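Local coordinates for protein ectonucleoside triphosphate diphosphohydrolase 4 (Homo sapiens, PDB 6WG5) that belongs to the GDA1/CD39 nucleoside phosphatase family, whose members are built on the actin-like ATPase fold, at residues T230-E235 with S379-F384; D319-L324 with E350-F355; D346-T351 with Q442-A447; A404-A409 with A447-V452. One frame throughout, in Å; residues are numbered along the deposited sequence.

Contact 1 of 4, residues T230-E235 with S379-F384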
loop_
_atom_site.group_PDB
_atom_site.type_symbol
_atom_site.label_atom_id
_atom_site.label_comp_id
_atom_site.label_asym_id
_atom_site.label_seq_id
_atom_site.Cartn_x
_atom_site.Cartn_y
_atom_site.Cartn_z
ATOM N N THR A 230 6.330 -6.384 3.644
ATOM C CA THR A 230 6.819 -5.099 3.170
ATOM C C THR A 230 6.523 -5.003 1.681
ATOM O O THR A 230 6.813 -5.938 0.927
ATOM C CB THR A 230 8.319 -4.944 3.433
ATOM O OG1 THR A 230 8.562 -4.956 4.845
ATOM C CG2 THR A 230 8.845 -3.636 2.843
ATOM N N GLN A 231 5.941 -3.885 1.265
ATOM C CA GLN A 231 5.562 -3.669 -0.123
ATOM C C GLN A 231 6.235 -2.411 -0.648
ATOM O O GLN A 231 6.407 -1.432 0.087
ATOM C CB GLN A 231 4.041 -3.546 -0.273
ATOM C CG GLN A 231 3.564 -3.612 -1.721
ATOM C CD GLN A 231 2.100 -3.241 -1.879
ATOM O OE1 GLN A 231 1.688 -2.128 -1.544
ATOM N NE2 GLN A 231 1.307 -4.175 -2.392
ATOM N N ILE A 232 6.614 -2.445 -1.922
ATOM C CA ILE A 232 7.243 -1.312 -2.590
ATOM C C ILE A 232 6.657 -1.200 -3.989
ATOM O O ILE A 232 6.507 -2.205 -4.692
ATOM C CB ILE A 232 8.779 -1.466 -2.646
ATOM C CG1 ILE A 232 9.408 -0.281 -3.379
ATOM C CG2 ILE A 232 9.160 -2.772 -3.325
ATOM C CD1 ILE A 232 10.922 -0.226 -3.277
ATOM N N ALA A 233 6.322 0.025 -4.390
ATOM C CA ALA A 233 5.787 0.267 -5.723
ATOM C C ALA A 233 6.266 1.622 -6.218
ATOM O O ALA A 233 6.188 2.613 -5.485
ATOM C CB ALA A 233 4.257 0.213 -5.726
ATOM N N TYR A 234 6.753 1.665 -7.456
ATOM C CA TYR A 234 7.184 2.926 -8.039
ATOM C C TYR A 234 7.199 2.815 -9.556
ATOM O O TYR A 234 7.182 1.721 -10.123
ATOM C CB TYR A 234 8.564 3.341 -7.520
ATOM C CG TYR A 234 9.635 2.291 -7.684
ATOM C CD1 TYR A 234 10.456 2.276 -8.802
ATOM C CD2 TYR A 234 9.836 1.324 -6.713
ATOM C CE1 TYR A 234 11.443 1.322 -8.948
ATOM C CE2 TYR A 234 10.818 0.368 -6.849
ATOM C CZ TYR A 234 11.618 0.370 -7.967
ATOM O OH TYR A 234 12.596 -0.590 -8.097
ATOM N N GLU A 235 7.231 3.977 -10.202
ATOM C CA GLU A 235 7.265 4.044 -11.653
ATOM C C GLU A 235 8.684 3.837 -12.159
ATOM O O GLU A 235 9.651 4.300 -11.549
ATOM C CB GLU A 235 6.736 5.396 -12.136
ATOM C CG GLU A 235 6.785 5.576 -13.648
ATOM C CD GLU A 235 6.381 6.969 -14.090
ATOM O OE1 GLU A 235 6.004 7.786 -13.223
ATOM O OE2 GLU A 235 6.448 7.246 -15.307
ATOM N N SER A 379 13.724 11.376 -7.780
ATOM C CA SER A 379 12.649 10.495 -7.344
ATOM C C SER A 379 12.122 10.986 -6.002
ATOM O O SER A 379 12.713 11.858 -5.359
ATOM C CB SER A 379 13.130 9.045 -7.239
ATOM O OG SER A 379 14.054 8.892 -6.176
ATOM N N GLU A 380 10.991 10.414 -5.593
ATOM C CA GLU A 380 10.408 10.685 -4.286
ATOM C C GLU A 380 9.548 9.494 -3.889
ATOM O O GLU A 380 8.962 8.823 -4.742
ATOM C CB GLU A 380 9.578 11.975 -4.284
ATOM C CG GLU A 380 8.394 11.959 -5.236
ATOM C CD GLU A 380 7.663 13.288 -5.283
ATOM O OE1 GLU A 380 7.207 13.755 -4.217
ATOM O OE2 GLU A 380 7.549 13.868 -6.388
ATOM N N PHE A 381 9.483 9.240 -2.582
ATOM C CA PHE A 381 8.732 8.117 -2.042
ATOM C C PHE A 381 7.970 8.558 -0.804
ATOM O O PHE A 381 8.407 9.446 -0.068
ATOM C CB PHE A 381 9.647 6.943 -1.670
ATOM C CG PHE A 381 10.064 6.098 -2.838
ATOM C CD1 PHE A 381 9.458 4.874 -3.075
ATOM C CD2 PHE A 381 11.066 6.521 -3.695
ATOM C CE1 PHE A 381 9.842 4.088 -4.147
ATOM C CE2 PHE A 381 11.454 5.739 -4.768
ATOM C CZ PHE A 381 10.840 4.522 -4.994
ATOM N N TYR A 382 6.822 7.922 -0.583
ATOM C CA TYR A 382 6.098 8.004 0.677
ATOM C C TYR A 382 6.286 6.703 1.444
ATOM O O TYR A 382 6.273 5.617 0.852
ATOM C CB TYR A 382 4.606 8.259 0.449
ATOM C CG TYR A 382 4.251 9.709 0.220
ATOM C CD1 TYR A 382 3.576 10.442 1.188
ATOM C CD2 TYR A 382 4.591 10.346 -0.964
ATOM C CE1 TYR A 382 3.248 11.768 0.980
ATOM C CE2 TYR A 382 4.269 11.673 -1.179
ATOM C CZ TYR A 382 3.598 12.379 -0.205
ATOM O OH TYR A 382 3.276 13.701 -0.420
ATOM N N GLY A 383 6.465 6.814 2.757
ATOM C CA GLY A 383 6.615 5.662 3.631
ATOM C C GLY A 383 5.417 5.547 4.559
ATOM O O GLY A 383 5.078 6.495 5.270
ATOM N N PHE A 384 4.786 4.378 4.539
ATOM C CA PHE A 384 3.572 4.134 5.303
ATOM C C PHE A 384 3.812 3.054 6.351
ATOM O O PHE A 384 4.838 2.370 6.357
ATOM C CB PHE A 384 2.419 3.728 4.380
ATOM C CG PHE A 384 2.000 4.811 3.428
ATOM C CD1 PHE A 384 1.219 5.869 3.863
ATOM C CD2 PHE A 384 2.385 4.771 2.099
ATOM C CE1 PHE A 384 0.831 6.868 2.988
ATOM C CE2 PHE A 384 2.001 5.764 1.223
ATOM C CZ PHE A 384 1.223 6.814 1.668
#
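F381 drives the far end of its ring against the CB and ring root of Y234, its CZ lying 3.6 Å from Y234 CB and 3.7 Å from Y234 CG. The neighbouring CE1 of F381 joins in at 3.8 Å from Y234 CD2, an atom that sits at the edge of the F381 ring, near its plane. The two rings meet obliquely, centroids 5.6 Å apart and planes at 64°, so neither lies flat on the other. In Y234 CB itself points toward the other strand, and CG, tucked between the backbone N and the carbonyl carbon (chi1 54°), lays the ring beside the phenyl group. At the other margin of the patch, I232 CG1 only grazes F381 CE1. Strands 230-235 and 381-384 run antiparallel at 162° but exchange no hydrogen bond: in this mixed sheet of the actin-like fold strand 221-225 is inserted between them, and their axes approach only to 9.0 Å. The phenyl group of F381 thus reaches a second-neighbour strand. Beyond the pair, the F459 ring meets F381 edge-to-face and Y274 packs against Y234. The phenol hydroxyl of Y234 is hydrogen-bonded to the carbonyl O of P372.

Contact 2 of 4, residues D319-L324 with E350-F355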
loop_
_atom_site.group_PDB
_atom_site.type_symbol
_atom_site.label_atom_id
_atom_site.label_comp_id
_atom_site.label_asym_id
_atom_site.label_seq_id
_atom_site.Cartn_x
_atom_site.Cartn_y
_atom_site.Cartn_z
ATOM N N ASP A 319 20.272 -9.440 24.021
ATOM C CA ASP A 319 19.714 -9.065 22.732
ATOM C C ASP A 319 19.948 -7.582 22.494
ATOM O O ASP A 319 19.351 -6.753 23.198
ATOM C CB ASP A 319 18.222 -9.382 22.690
ATOM C CG ASP A 319 17.612 -9.139 21.321
ATOM O OD1 ASP A 319 16.367 -9.174 21.213
ATOM O OD2 ASP A 319 18.377 -8.911 20.359
ATOM N N PRO A 320 20.790 -7.190 21.532
ATOM C CA PRO A 320 20.984 -5.756 21.269
ATOM C C PRO A 320 19.775 -5.089 20.644
ATOM O O PRO A 320 19.711 -3.852 20.629
ATOM C CB PRO A 320 22.181 -5.736 20.313
ATOM C CG PRO A 320 22.089 -7.036 19.588
ATOM C CD PRO A 320 21.554 -8.027 20.588
ATOM N N CYS A 321 18.822 -5.864 20.133
ATOM C CA CYS A 321 17.628 -5.335 19.493
ATOM C C CYS A 321 16.501 -5.056 20.479
ATOM O O CYS A 321 15.374 -4.783 20.052
ATOM C CB CYS A 321 17.146 -6.309 18.417
ATOM S SG CYS A 321 18.291 -6.488 17.030
ATOM N N LEU A 322 16.772 -5.124 21.781
ATOM C CA LEU A 322 15.780 -4.800 22.792
ATOM C C LEU A 322 16.249 -3.613 23.624
ATOM O O LEU A 322 17.456 -3.391 23.767
ATOM C CB LEU A 322 15.509 -5.993 23.719
ATOM C CG LEU A 322 14.623 -7.101 23.147
ATOM C CD1 LEU A 322 14.616 -8.303 24.076
ATOM C CD2 LEU A 322 13.201 -6.602 22.913
ATOM N N PRO A 323 15.322 -2.832 24.182
ATOM C CA PRO A 323 15.727 -1.699 25.021
ATOM C C PRO A 323 16.621 -2.145 26.168
ATOM O O PRO A 323 16.547 -3.282 26.638
ATOM C CB PRO A 323 14.395 -1.142 25.536
ATOM C CG PRO A 323 13.378 -1.617 24.574
ATOM C CD PRO A 323 13.860 -2.935 24.058
ATOM N N LEU A 324 17.468 -1.226 26.622
ATOM C CA LEU A 324 18.421 -1.543 27.676
ATOM C C LEU A 324 17.704 -2.009 28.938
ATOM O O LEU A 324 16.796 -1.338 29.438
ATOM C CB LEU A 324 19.281 -0.316 27.980
ATOM C CG LEU A 324 20.338 -0.481 29.075
ATOM C CD1 LEU A 324 21.471 -1.381 28.604
ATOM C CD2 LEU A 324 20.868 0.878 29.486
ATOM N N GLU A 350 23.470 -4.898 12.445
ATOM C CA GLU A 350 24.342 -5.942 11.919
ATOM C C GLU A 350 23.769 -7.327 12.172
ATOM O O GLU A 350 23.935 -8.227 11.341
ATOM C CB GLU A 350 25.734 -5.831 12.543
ATOM C CG GLU A 350 26.381 -4.466 12.381
ATOM C CD GLU A 350 26.483 -4.035 10.929
ATOM O OE1 GLU A 350 26.439 -4.912 10.040
ATOM O OE2 GLU A 350 26.603 -2.817 10.677
ATOM N N THR A 351 23.089 -7.516 13.303
ATOM C CA THR A 351 22.585 -8.839 13.655
ATOM C C THR A 351 21.450 -9.266 12.732
ATOM O O THR A 351 21.351 -10.443 12.370
ATOM C CB THR A 351 22.117 -8.847 15.109
ATOM O OG1 THR A 351 23.161 -8.336 15.949
ATOM C CG2 THR A 351 21.764 -10.257 15.551
ATOM N N ILE A 352 20.583 -8.325 12.341
ATOM C CA ILE A 352 19.389 -8.661 11.570
ATOM C C ILE A 352 19.630 -8.632 10.068
ATOM O O ILE A 352 18.713 -8.952 9.301
ATOM C CB ILE A 352 18.226 -7.714 11.936
ATOM C CG1 ILE A 352 18.576 -6.265 11.578
ATOM C CG2 ILE A 352 17.890 -7.857 13.419
ATOM C CD1 ILE A 352 17.502 -5.259 11.938
ATOM N N GLN A 353 20.832 -8.261 9.625
ATOM C CA GLN A 353 21.169 -8.292 8.202
ATOM C C GLN A 353 20.765 -9.590 7.515
ATOM O O GLN A 353 20.075 -9.527 6.486
ATOM C CB GLN A 353 22.677 -8.055 8.035
ATOM C CG GLN A 353 23.086 -6.600 8.052
ATOM C CD GLN A 353 22.807 -5.909 6.739
ATOM O OE1 GLN A 353 21.985 -4.998 6.668
ATOM N NE2 GLN A 353 23.492 -6.341 5.686
ATOM N N PRO A 354 21.146 -10.771 8.006
ATOM C CA PRO A 354 20.821 -12.008 7.275
ATOM C C PRO A 354 19.348 -12.171 6.958
ATOM O O PRO A 354 19.004 -12.804 5.951
ATOM C CB PRO A 354 21.308 -13.111 8.227
ATOM C CG PRO A 354 22.340 -12.460 9.077
ATOM C CD PRO A 354 21.909 -11.038 9.237
ATOM N N PHE A 355 18.462 -11.620 7.783
ATOM C CA PHE A 355 17.036 -11.869 7.636
ATOM C C PHE A 355 16.412 -11.108 6.476
ATOM O O PHE A 355 15.259 -11.384 6.130
ATOM C CB PHE A 355 16.322 -11.527 8.944
ATOM C CG PHE A 355 16.767 -12.375 10.097
ATOM C CD1 PHE A 355 16.125 -13.567 10.385
ATOM C CD2 PHE A 355 17.849 -11.999 10.873
ATOM C CE1 PHE A 355 16.541 -14.355 11.437
ATOM C CE2 PHE A 355 18.270 -12.785 11.926
ATOM C CZ PHE A 355 17.615 -13.965 12.206
#
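I352 meets C321 through a single methyl branch. From CB the side chain divides: CG2 lies beside the backbone N, anti to the carbonyl carbon, and reaches to 3.9 Å from C321 SG, while CG1 takes the other course, folded in over its own main chain (chi1 63°). CG2 also touches the ring of F444. The longer branch stays extended from CG1 to CD1, and the terminal methyl ends against the backbone of A447 and W448 on helix 436-456. One helical position earlier, T351 OG1 stands 4.0 Å from P320 CG, its polar need being met by the carbonyl O of L347 a turn back. On the other side, residues 319-322 form a type I beta turn whose closing bond, L322 N to D319 O, is weak. An Asx turn reinforces it: C321 N donates to D319 OD2 at 3.1 Å with an angle of 159°, coming from above the carboxylate plane. D319 is itself held by a salt bridge from R287 and a hydrogen bond with Y290 OH. With no hydrogen bond between the segments, the approach is one of van der Waals contact, and the strong link is covalent and lies next door, the disulfide from C321 to C348, which fixes the sulfur against the I352 methyl.

Contact 3 of 4, residues D346-T351 with Q442-A447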
loop_
_atom_site.group_PDB
_atom_site.type_symbol
_atom_site.label_atom_id
_atom_site.label_comp_id
_atom_site.label_asym_id
_atom_site.label_seq_id
_atom_site.Cartn_x
_atom_site.Cartn_y
_atom_site.Cartn_z
ATOM N N ASP A 346 23.213 0.089 16.617
ATOM C CA ASP A 346 24.123 -0.267 15.531
ATOM C C ASP A 346 24.412 -1.763 15.516
ATOM O O ASP A 346 24.545 -2.364 14.444
ATOM C CB ASP A 346 25.423 0.528 15.652
ATOM C CG ASP A 346 25.250 1.989 15.281
ATOM O OD1 ASP A 346 24.429 2.288 14.386
ATOM O OD2 ASP A 346 25.939 2.838 15.883
ATOM N N LEU A 347 24.518 -2.385 16.691
ATOM C CA LEU A 347 24.760 -3.821 16.738
ATOM C C LEU A 347 23.515 -4.604 16.339
ATOM O O LEU A 347 23.623 -5.704 15.786
ATOM C CB LEU A 347 25.231 -4.227 18.135
ATOM C CG LEU A 347 25.570 -5.702 18.357
ATOM C CD1 LEU A 347 26.636 -6.175 17.381
ATOM C CD2 LEU A 347 26.025 -5.924 19.791
ATOM N N CYS A 348 22.330 -4.054 16.607
ATOM C CA CYS A 348 21.100 -4.686 16.144
ATOM C C CYS A 348 21.046 -4.731 14.623
ATOM O O CYS A 348 20.649 -5.744 14.036
ATOM C CB CYS A 348 19.886 -3.938 16.697
ATOM S SG CYS A 348 18.309 -4.634 16.181
ATOM N N ARG A 349 21.441 -3.636 13.965
ATOM C CA ARG A 349 21.404 -3.593 12.508
ATOM C C ARG A 349 22.271 -4.686 11.899
ATOM O O ARG A 349 21.864 -5.342 10.933
ATOM C CB ARG A 349 21.852 -2.218 12.010
ATOM C CG ARG A 349 20.895 -1.093 12.353
ATOM C CD ARG A 349 21.237 0.183 11.603
ATOM N NE ARG A 349 22.558 0.701 11.951
ATOM C CZ ARG A 349 23.677 0.447 11.277
ATOM N NH1 ARG A 349 23.661 -0.328 10.202
ATOM N NH2 ARG A 349 24.823 0.973 11.684
ATOM N N GLU A 350 23.470 -4.898 12.445
ATOM C CA GLU A 350 24.342 -5.942 11.919
ATOM C C GLU A 350 23.769 -7.327 12.172
ATOM O O GLU A 350 23.935 -8.227 11.341
ATOM C CB GLU A 350 25.734 -5.831 12.543
ATOM C CG GLU A 350 26.381 -4.466 12.381
ATOM C CD GLU A 350 26.483 -4.035 10.929
ATOM O OE1 GLU A 350 26.439 -4.912 10.040
ATOM O OE2 GLU A 350 26.603 -2.817 10.677
ATOM N N THR A 351 23.089 -7.516 13.303
ATOM C CA THR A 351 22.585 -8.839 13.655
ATOM C C THR A 351 21.450 -9.266 12.732
ATOM O O THR A 351 21.351 -10.443 12.370
ATOM C CB THR A 351 22.117 -8.847 15.109
ATOM O OG1 THR A 351 23.161 -8.336 15.949
ATOM C CG2 THR A 351 21.764 -10.257 15.551
ATOM N N GLN A 442 10.205 -0.990 19.396
ATOM C CA GLN A 442 10.653 0.143 18.591
ATOM C C GLN A 442 12.085 -0.052 18.110
ATOM O O GLN A 442 12.409 0.260 16.959
ATOM C CB GLN A 442 10.535 1.437 19.402
ATOM C CG GLN A 442 11.389 2.608 18.896
ATOM C CD GLN A 442 10.878 3.205 17.599
ATOM O OE1 GLN A 442 9.719 3.024 17.228
ATOM N NE2 GLN A 442 11.747 3.925 16.901
ATOM N N CYS A 443 12.961 -0.554 18.981
ATOM C CA CYS A 443 14.373 -0.660 18.631
ATOM C C CYS A 443 14.582 -1.614 17.468
ATOM O O CYS A 443 15.172 -1.248 16.446
ATOM C CB CYS A 443 15.181 -1.099 19.847
ATOM S SG CYS A 443 15.473 0.300 20.894
ATOM N N PHE A 444 14.114 -2.854 17.611
ATOM C CA PHE A 444 14.249 -3.808 16.519
ATOM C C PHE A 444 13.630 -3.258 15.241
ATOM O O PHE A 444 14.241 -3.311 14.168
ATOM C CB PHE A 444 13.605 -5.142 16.892
ATOM C CG PHE A 444 13.649 -6.149 15.783
ATOM C CD1 PHE A 444 14.683 -7.064 15.703
ATOM C CD2 PHE A 444 12.673 -6.161 14.801
ATOM C CE1 PHE A 444 14.733 -7.980 14.677
ATOM C CE2 PHE A 444 12.721 -7.072 13.770
ATOM C CZ PHE A 444 13.754 -7.983 13.706
ATOM N N LYS A 445 12.415 -2.712 15.340
ATOM C CA LYS A 445 11.707 -2.282 14.139
ATOM C C LYS A 445 12.343 -1.050 13.512
ATOM O O LYS A 445 12.353 -0.922 12.283
ATOM C CB LYS A 445 10.240 -2.026 14.469
ATOM C CG LYS A 445 9.435 -3.310 14.639
ATOM C CD LYS A 445 8.209 -3.093 15.500
ATOM C CE LYS A 445 6.934 -3.326 14.727
ATOM N NZ LYS A 445 5.741 -2.973 15.544
ATOM N N SER A 446 12.883 -0.138 14.323
ATOM C CA SER A 446 13.576 1.017 13.762
ATOM C C SER A 446 14.824 0.587 13.000
ATOM O O SER A 446 15.121 1.126 11.927
ATOM C CB SER A 446 13.941 2.003 14.872
ATOM O OG SER A 446 14.854 1.426 15.785
ATOM N N ALA A 447 15.563 -0.387 13.537
ATOM C CA ALA A 447 16.753 -0.885 12.853
ATOM C C ALA A 447 16.381 -1.682 11.612
ATOM O O ALA A 447 17.027 -1.554 10.565
ATOM C CB ALA A 447 17.577 -1.745 13.806
#
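A447 and C348 make the tight part of this helix crossing, the A447 CB methyl lying 3.8 Å from C348 SG and 3.7 Å from R349 CG. With only a methyl in the way, the CA atoms of R349 and A447 come within 5.4 Å, although the segment axes, inclined at 61°, are 9.3 Å apart at their nearest. C348 SG lies anti to its backbone N (chi1 180°), which carries the sulfur towards F444; it stands 5.4 Å from that ring's centroid, an oblique sulfur-aromatic contact. C443, one residue before F444, is bonded to C414 and so ties helix 436-456 to helix 403-414. Away from A447 the packing loosens: E350 is exposed, and R349 and D346 are partly exposed. R349, whose CG lies on A447, sends its guanidinium to D346 OD1 through NH2 (3.0 Å, 160°), the oxygen lying near the guanidinium plane; E350 OE2 attracts it only by charge, long and out of plane. Across the helices R349 NH1 forms a salt bridge with E451 OE2, while K411 holds the second oxygen of D346. The apolar seam is therefore bordered by an ion network, and the carboxylates gathered round R349 would be expected to stabilise its positive charge.

Contact 4 of 4, residues A404-A409 with A447-V452; sequences AKFTKA and AWMFEV
The ring of F406 has M449 CE over one face, 4.2 Å from F406 CZ, and F450 CD1 at its edge, 4.0 Å from F406 CD2. The F450 ring is met obliquely by the methyl of T407. These groups fill the gap between two antiparallel helices, 403-414 and 436-456, whose segments run at 150° to one another with axes 11.5 Å apart, a spacing bridged by aromatic side chains rather than by close backbones. F406 and F450 come from opposing helices and pass alongside one another, so that F406 CE2 also lies 4.0 Å from F450 CB, near the root of the opposing side chain. M449 adds a Met-aromatic contact: its SD stands 5.2 Å from the centroid of F406, 37° off the ring normal. The methionine chain leaves its backbone anti to N but then bends at chi2 and again at chi3, which brings the terminal methyl back over the phenyl face. Behind M449, F387 and C390 of helix 386-392 continue the apolar layer, while W448 and V452 of helix 436-456 reach M225 of strand 221-225 and so join this helical pair to the mixed sheet. On the partly exposed side of the seam T407 divides its two branches between the helices. OG1 turns back onto its own helix (chi1 53°), where the carbonyl O of A403, and that of A404, lie within hydrogen-bonding reach. CG2 points to the other helix, its nearest atoms being F450 CE1 and then F450 CD1, the latter at 3.7 Å.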
loop_
_atom_site.group_PDB
_atom_site.type_symbol
_atom_site.label_atom_id
_atom_site.label_comp_id
_atom_site.label_asym_id
_atom_site.label_seq_id
_atom_site.Cartn_x
_atom_site.Cartn_y
_atom_site.Cartn_z
ATOM N N ALA A 404 20.608 10.802 9.300
ATOM C CA ALA A 404 21.420 11.233 10.435
ATOM C C ALA A 404 20.552 11.514 11.655
ATOM O O ALA A 404 20.830 11.024 12.755
ATOM C CB ALA A 404 22.236 12.471 10.060
ATOM N N LYS A 405 19.493 12.306 11.479
ATOM C CA LYS A 405 18.622 12.634 12.602
ATOM C C LYS A 405 17.903 11.403 13.131
ATOM O O LYS A 405 17.642 11.308 14.335
ATOM C CB LYS A 405 17.602 13.691 12.186
ATOM C CG LYS A 405 18.201 15.045 11.852
ATOM C CD LYS A 405 17.135 15.983 11.317
ATOM C CE LYS A 405 17.675 17.380 11.089
ATOM N NZ LYS A 405 16.605 18.294 10.609
ATOM N N PHE A 406 17.574 10.456 12.253
ATOM C CA PHE A 406 16.849 9.266 12.680
ATOM C C PHE A 406 17.756 8.320 13.456
ATOM O O PHE A 406 17.402 7.862 14.550
ATOM C CB PHE A 406 16.244 8.564 11.465
ATOM C CG PHE A 406 15.703 7.197 11.766
ATOM C CD1 PHE A 406 14.453 7.044 12.342
ATOM C CD2 PHE A 406 16.443 6.066 11.470
ATOM C CE1 PHE A 406 13.955 5.789 12.619
ATOM C CE2 PHE A 406 15.948 4.807 11.747
ATOM C CZ PHE A 406 14.703 4.668 12.321
ATOM N N THR A 407 18.934 8.011 12.907
ATOM C CA THR A 407 19.835 7.075 13.573
ATOM C C THR A 407 20.237 7.583 14.950
ATOM O O THR A 407 20.345 6.801 15.900
ATOM C CB THR A 407 21.077 6.827 12.716
ATOM O OG1 THR A 407 21.683 8.078 12.368
ATOM C CG2 THR A 407 20.712 6.063 11.452
ATOM N N LYS A 408 20.463 8.892 15.077
ATOM C CA LYS A 408 20.811 9.460 16.376
ATOM C C LYS A 408 19.676 9.267 17.374
ATOM O O LYS A 408 19.883 8.747 18.476
ATOM C CB LYS A 408 21.149 10.943 16.221
ATOM C CG LYS A 408 21.603 11.620 17.500
ATOM C CD LYS A 408 21.996 13.062 17.234
ATOM C CE LYS A 408 22.530 13.748 18.482
ATOM N NZ LYS A 408 22.986 15.139 18.191
ATOM N N ALA A 409 18.465 9.684 17.002
ATOM C CA ALA A 409 17.323 9.527 17.895
ATOM C C ALA A 409 17.046 8.057 18.179
ATOM O O ALA A 409 16.743 7.683 19.317
ATOM C CB ALA A 409 16.090 10.199 17.292
ATOM N N ALA A 447 15.563 -0.387 13.537
ATOM C CA ALA A 447 16.753 -0.885 12.853
ATOM C C ALA A 447 16.381 -1.682 11.612
ATOM O O ALA A 447 17.027 -1.554 10.565
ATOM C CB ALA A 447 17.577 -1.745 13.806
ATOM N N TRP A 448 15.351 -2.523 11.714
ATOM C CA TRP A 448 14.866 -3.249 10.547
ATOM C C TRP A 448 14.403 -2.281 9.466
ATOM O O TRP A 448 14.738 -2.439 8.286
ATOM C CB TRP A 448 13.734 -4.188 10.966
ATOM C CG TRP A 448 13.152 -4.982 9.841
ATOM C CD1 TRP A 448 11.918 -4.824 9.282
ATOM C CD2 TRP A 448 13.775 -6.065 9.141
ATOM N NE1 TRP A 448 11.732 -5.745 8.277
ATOM C CE2 TRP A 448 12.857 -6.517 8.169
ATOM C CE3 TRP A 448 15.018 -6.696 9.240
ATOM C CZ2 TRP A 448 13.145 -7.565 7.301
ATOM C CZ3 TRP A 448 15.301 -7.742 8.380
ATOM C CH2 TRP A 448 14.369 -8.165 7.421
ATOM N N MET A 449 13.639 -1.260 9.855
ATOM C CA MET A 449 13.228 -0.228 8.908
ATOM C C MET A 449 14.440 0.387 8.219
ATOM O O MET A 449 14.461 0.550 6.995
ATOM C CB MET A 449 12.423 0.850 9.637
ATOM C CG MET A 449 11.601 1.747 8.728
ATOM S SD MET A 449 11.635 3.481 9.238
ATOM C CE MET A 449 13.180 4.006 8.506
ATOM N N PHE A 450 15.465 0.730 9.002
ATOM C CA PHE A 450 16.637 1.398 8.449
ATOM C C PHE A 450 17.364 0.509 7.448
ATOM O O PHE A 450 17.813 0.982 6.397
ATOM C CB PHE A 450 17.576 1.806 9.584
ATOM C CG PHE A 450 18.784 2.573 9.128
ATOM C CD1 PHE A 450 18.758 3.953 9.056
ATOM C CD2 PHE A 450 19.948 1.911 8.775
ATOM C CE1 PHE A 450 19.868 4.661 8.637
ATOM C CE2 PHE A 450 21.060 2.612 8.354
ATOM C CZ PHE A 450 21.021 3.990 8.287
ATOM N N GLU A 451 17.491 -0.783 7.758
ATOM C CA GLU A 451 18.261 -1.687 6.911
ATOM C C GLU A 451 17.489 -2.085 5.659
ATOM O O GLU A 451 18.057 -2.107 4.562
ATOM C CB GLU A 451 18.662 -2.930 7.705
ATOM C CG GLU A 451 19.762 -2.678 8.719
ATOM C CD GLU A 451 21.076 -2.299 8.063
ATOM O OE1 GLU A 451 21.276 -2.659 6.886
ATOM O OE2 GLU A 451 21.907 -1.636 8.717
ATOM N N VAL A 452 16.207 -2.426 5.802
ATOM C CA VAL A 452 15.376 -2.710 4.634
ATOM C C VAL A 452 15.458 -1.560 3.641
ATOM O O VAL A 452 15.564 -1.768 2.426
ATOM C CB VAL A 452 13.923 -2.975 5.072
ATOM C CG1 VAL A 452 12.992 -3.080 3.865
ATOM C CG2 VAL A 452 13.849 -4.241 5.905
#

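Read from the N terminus, strand 230-235 comes first and meets 379-384 across an intervening strand, so contact 1 closes a loop that takes in much of the middle of the chain. Contact 2, from 319-324 to 350-355, is nested within it. Contact 3 opens inside the same loop, at 346-351, sharing E350 and T351 with contact 2, but closes beyond it at 442-447, and so crosses contact 1. Contact 4 follows contact 1 in series and crosses contact 3, A447 belonging to both. Helix 345-352 carries contacts 2 and 3 and helix 436-456 contacts 3 and 4, tying loop 319-324 and helix 403-414 to one helical cluster, whereas contact 1 lies in the mixed sheet, its centre about 17 Å from that of contact 4.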